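Local coordinates for signal peptidase I (PDB 4ME8), which probably cleaves hydrophobic N-terminal signal sequences from secreted proteins as a serine endopeptidase of the S26 family, at residues E57-D61 with T62-N66. Sequence-based numbering, arbitrary orientation.
Sequences EYRDD and TLYIN
Arg-59, its CG anti to the backbone N and its chain bent at chi3 (82°), lays its guanidinium over one face of the Tyr-64 ring. A chi1 of -69° swings that ring beside its own backbone N and toward the turn. The planes lie 22° apart, and CZ of Arg-59 sits 4.8 Å from the Tyr-64 ring centroid, an off-centre cation-pi contact. Glu-57 meets the guanidinium at its edge, with OE2 3.6 Å from Arg-59 NH1 in a loose salt bridge. A water hydrogen-bonded to Tyr-64 OH at 2.7 Å donates to the carbonyl O of Arg-59. On the other face of the hairpin, Leu-63 packs on the Tyr-58 ring: its CB makes an off-centre CH-pi contact and its CD1 reaches Tyr-58 CE1 at 3.6 Å. The hydroxyl of Tyr-58 is hydrogen-bonded to Glu-72 OE1 and Arg-117 NH1. Paired backbone bonds join Glu-57 to Tyr-64, with Tyr-64 N 2.7 Å from Glu-57 O, and Arg-59 to Thr-62 around a two-residue type I' turn, where Asp-61 OD1 accepts from Thr-89 N. This beta hairpin thus has a polar, partly solvated face, where Glu-57 would temper the charge of Arg-59, and a buried face that carries Tyr-58 and Leu-63.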
ATOM      1  N   GLU A  57       4.322   7.576  -4.051  1.00 48.16           N
ATOM      2  CA  GLU A  57       5.090   7.288  -5.245  1.00 52.10           C
ATOM      3  C   GLU A  57       6.098   6.177  -4.978  1.00 52.77           C
ATOM      4  O   GLU A  57       6.707   6.114  -3.912  1.00 50.90           O
ATOM      5  CB  GLU A  57       5.797   8.553  -5.777  1.00 55.09           C
ATOM      6  CG  GLU A  57       6.759   8.277  -6.934  1.00 60.42           C
ATOM      7  CD  GLU A  57       7.155   9.511  -7.750  1.00 66.25           C
ATOM      8  OE1 GLU A  57       7.064  10.655  -7.252  1.00 66.96           O
ATOM      9  OE2 GLU A  57       7.581   9.328  -8.911  1.00 73.48           O
ATOM     10  N   TYR A  58       6.243   5.294  -5.958  1.00 55.53           N
ATOM     11  CA  TYR A  58       7.381   4.397  -6.029  1.00 57.69           C
ATOM     12  C   TYR A  58       8.193   4.775  -7.253  1.00 62.66           C
ATOM     13  O   TYR A  58       7.649   4.898  -8.347  1.00 64.27           O
ATOM     14  CB  TYR A  58       6.931   2.943  -6.125  1.00 57.42           C
ATOM     15  CG  TYR A  58       6.903   2.243  -4.798  1.00 54.69           C
ATOM     16  CD1 TYR A  58       5.826   2.393  -3.943  1.00 51.95           C
ATOM     17  CD2 TYR A  58       7.963   1.439  -4.388  1.00 56.89           C
ATOM     18  CE1 TYR A  58       5.797   1.758  -2.722  1.00 50.30           C
ATOM     19  CE2 TYR A  58       7.940   0.799  -3.166  1.00 54.55           C
ATOM     20  CZ  TYR A  58       6.858   0.970  -2.340  1.00 51.63           C
ATOM     21  OH  TYR A  58       6.812   0.338  -1.121  1.00 52.27           O
ATOM     22  N   ARG A  59       9.486   4.995  -7.050  1.00 65.97           N
ATOM     23  CA  ARG A  59      10.427   5.235  -8.132  1.00 73.41           C
ATOM     24  C   ARG A  59      11.719   4.493  -7.784  1.00 76.78           C
ATOM     25  O   ARG A  59      12.267   4.677  -6.691  1.00 74.18           O
ATOM     26  CB  ARG A  59      10.684   6.739  -8.320  1.00 76.51           C
ATOM     27  CG  ARG A  59      11.630   7.069  -9.468  1.00 86.15           C
ATOM     28  CD  ARG A  59      11.640   8.551  -9.840  1.00 91.39           C
ATOM     29  NE  ARG A  59      12.506   9.365  -8.977  1.00 92.28           N
ATOM     30  CZ  ARG A  59      12.102  10.124  -7.953  1.00 91.60           C
ATOM     31  NH1 ARG A  59      10.817  10.213  -7.608  1.00 87.25           N
ATOM     32  NH2 ARG A  59      13.003  10.812  -7.256  1.00 94.33           N
ATOM     33  N   ASP A  60      12.181   3.645  -8.705  1.00 81.37           N
ATOM     34  CA  ASP A  60      13.395   2.837  -8.523  1.00 85.09           C
ATOM     35  C   ASP A  60      13.340   1.968  -7.266  1.00 79.77           C
ATOM     36  O   ASP A  60      14.348   1.760  -6.584  1.00 80.04           O
ATOM     37  CB  ASP A  60      14.643   3.728  -8.535  1.00 91.64           C
ATOM     38  CG  ASP A  60      14.930   4.306  -9.910  1.00100.18           C
ATOM     39  OD1 ASP A  60      14.959   3.528 -10.889  1.00108.04           O
ATOM     40  OD2 ASP A  60      15.138   5.534 -10.015  1.00103.51           O
ATOM     41  N   ASP A  61      12.139   1.463  -6.983  1.00 74.51           N
ATOM     42  CA  ASP A  61      11.885   0.526  -5.892  1.00 71.08           C
ATOM     43  C   ASP A  61      11.909   1.164  -4.494  1.00 66.82           C
ATOM     44  O   ASP A  61      11.975   0.449  -3.487  1.00 65.22           O
ATOM     45  CB  ASP A  61      12.862  -0.655  -5.956  1.00 76.76           C
ATOM     46  CG  ASP A  61      12.189  -1.981  -5.685  1.00 77.65           C
ATOM     47  OD1 ASP A  61      10.970  -2.083  -5.917  1.00 74.91           O
ATOM     48  OD2 ASP A  61      12.879  -2.932  -5.264  1.00 84.04           O
ATOM     49  N   THR A  62      11.822   2.495  -4.437  1.00 63.84           N
ATOM     50  CA  THR A  62      11.834   3.227  -3.177  1.00 58.93           C
ATOM     51  C   THR A  62      10.483   3.906  -2.971  1.00 54.03           C
ATOM     52  O   THR A  62       9.931   4.491  -3.902  1.00 53.43           O
ATOM     53  CB  THR A  62      12.954   4.287  -3.158  1.00 61.59           C
ATOM     54  OG1 THR A  62      14.217   3.668  -3.448  1.00 66.30           O
ATOM     55  CG2 THR A  62      13.026   4.980  -1.803  1.00 58.79           C
ATOM     56  N   LEU A  63       9.963   3.806  -1.747  1.00 50.06           N
ATOM     57  CA  LEU A  63       8.699   4.438  -1.360  1.00 46.09           C
ATOM     58  C   LEU A  63       8.866   5.927  -1.031  1.00 45.66           C
ATOM     59  O   LEU A  63       9.676   6.295  -0.184  1.00 45.43           O
ATOM     60  CB  LEU A  63       8.119   3.738  -0.129  1.00 43.48           C
ATOM     61  CG  LEU A  63       6.900   4.374   0.543  1.00 40.56           C
ATOM     62  CD1 LEU A  63       5.734   4.530  -0.433  1.00 39.88           C
ATOM     63  CD2 LEU A  63       6.492   3.552   1.758  1.00 38.73           C
ATOM     64  N   TYR A  64       8.063   6.755  -1.695  1.00 45.39           N
ATOM     65  CA  TYR A  64       7.984   8.183  -1.441  1.00 45.76           C
ATOM     66  C   TYR A  64       6.561   8.551  -0.983  1.00 42.79           C
ATOM     67  O   TYR A  64       5.596   8.301  -1.694  1.00 42.94           O
ATOM     68  CB  TYR A  64       8.343   8.957  -2.717  1.00 49.29           C
ATOM     69  CG  TYR A  64       9.802   8.845  -3.122  1.00 52.85           C
ATOM     70  CD1 TYR A  64      10.257   7.759  -3.860  1.00 55.31           C
ATOM     71  CD2 TYR A  64      10.723   9.827  -2.770  1.00 55.31           C
ATOM     72  CE1 TYR A  64      11.586   7.647  -4.232  1.00 59.34           C
ATOM     73  CE2 TYR A  64      12.054   9.728  -3.139  1.00 59.76           C
ATOM     74  CZ  TYR A  64      12.478   8.634  -3.872  1.00 61.61           C
ATOM     75  OH  TYR A  64      13.789   8.527  -4.237  1.00 66.79           O
ATOM     76  N   ILE A  65       6.449   9.120   0.216  1.00 41.06           N
ATOM     77  CA  ILE A  65       5.196   9.665   0.731  1.00 38.87           C
ATOM     78  C   ILE A  65       5.379  11.165   0.880  1.00 40.17           C
ATOM     79  O   ILE A  65       6.239  11.611   1.643  1.00 40.99           O
ATOM     80  CB  ILE A  65       4.846   9.078   2.109  1.00 36.83           C
ATOM     81  CG1 ILE A  65       4.675   7.555   2.036  1.00 35.86           C
ATOM     82  CG2 ILE A  65       3.580   9.716   2.670  1.00 36.46           C
ATOM     83  CD1 ILE A  65       3.376   7.087   1.433  1.00 34.73           C
ATOM     84  N   ASN A  66       4.583  11.945   0.156  1.00 41.08           N
ATOM     85  CA  ASN A  66       4.753  13.400   0.118  1.00 42.64           C
ATOM     86  C   ASN A  66       6.192  13.743  -0.238  1.00 44.12           C
ATOM     87  O   ASN A  66       6.777  14.672   0.315  1.00 45.04           O
ATOM     88  CB  ASN A  66       4.340  14.054   1.449  1.00 42.96           C
ATOM     89  CG  ASN A  66       2.837  14.045   1.672  1.00 43.55           C
ATOM     90  OD1 ASN A  66       2.059  13.789   0.760  1.00 45.93           O
ATOM     91  ND2 ASN A  66       2.421  14.338   2.890  1.00 43.98           N
TER
HETATM   92  O   HOH W   1      14.375   6.490  -5.899  1.00 55.51           O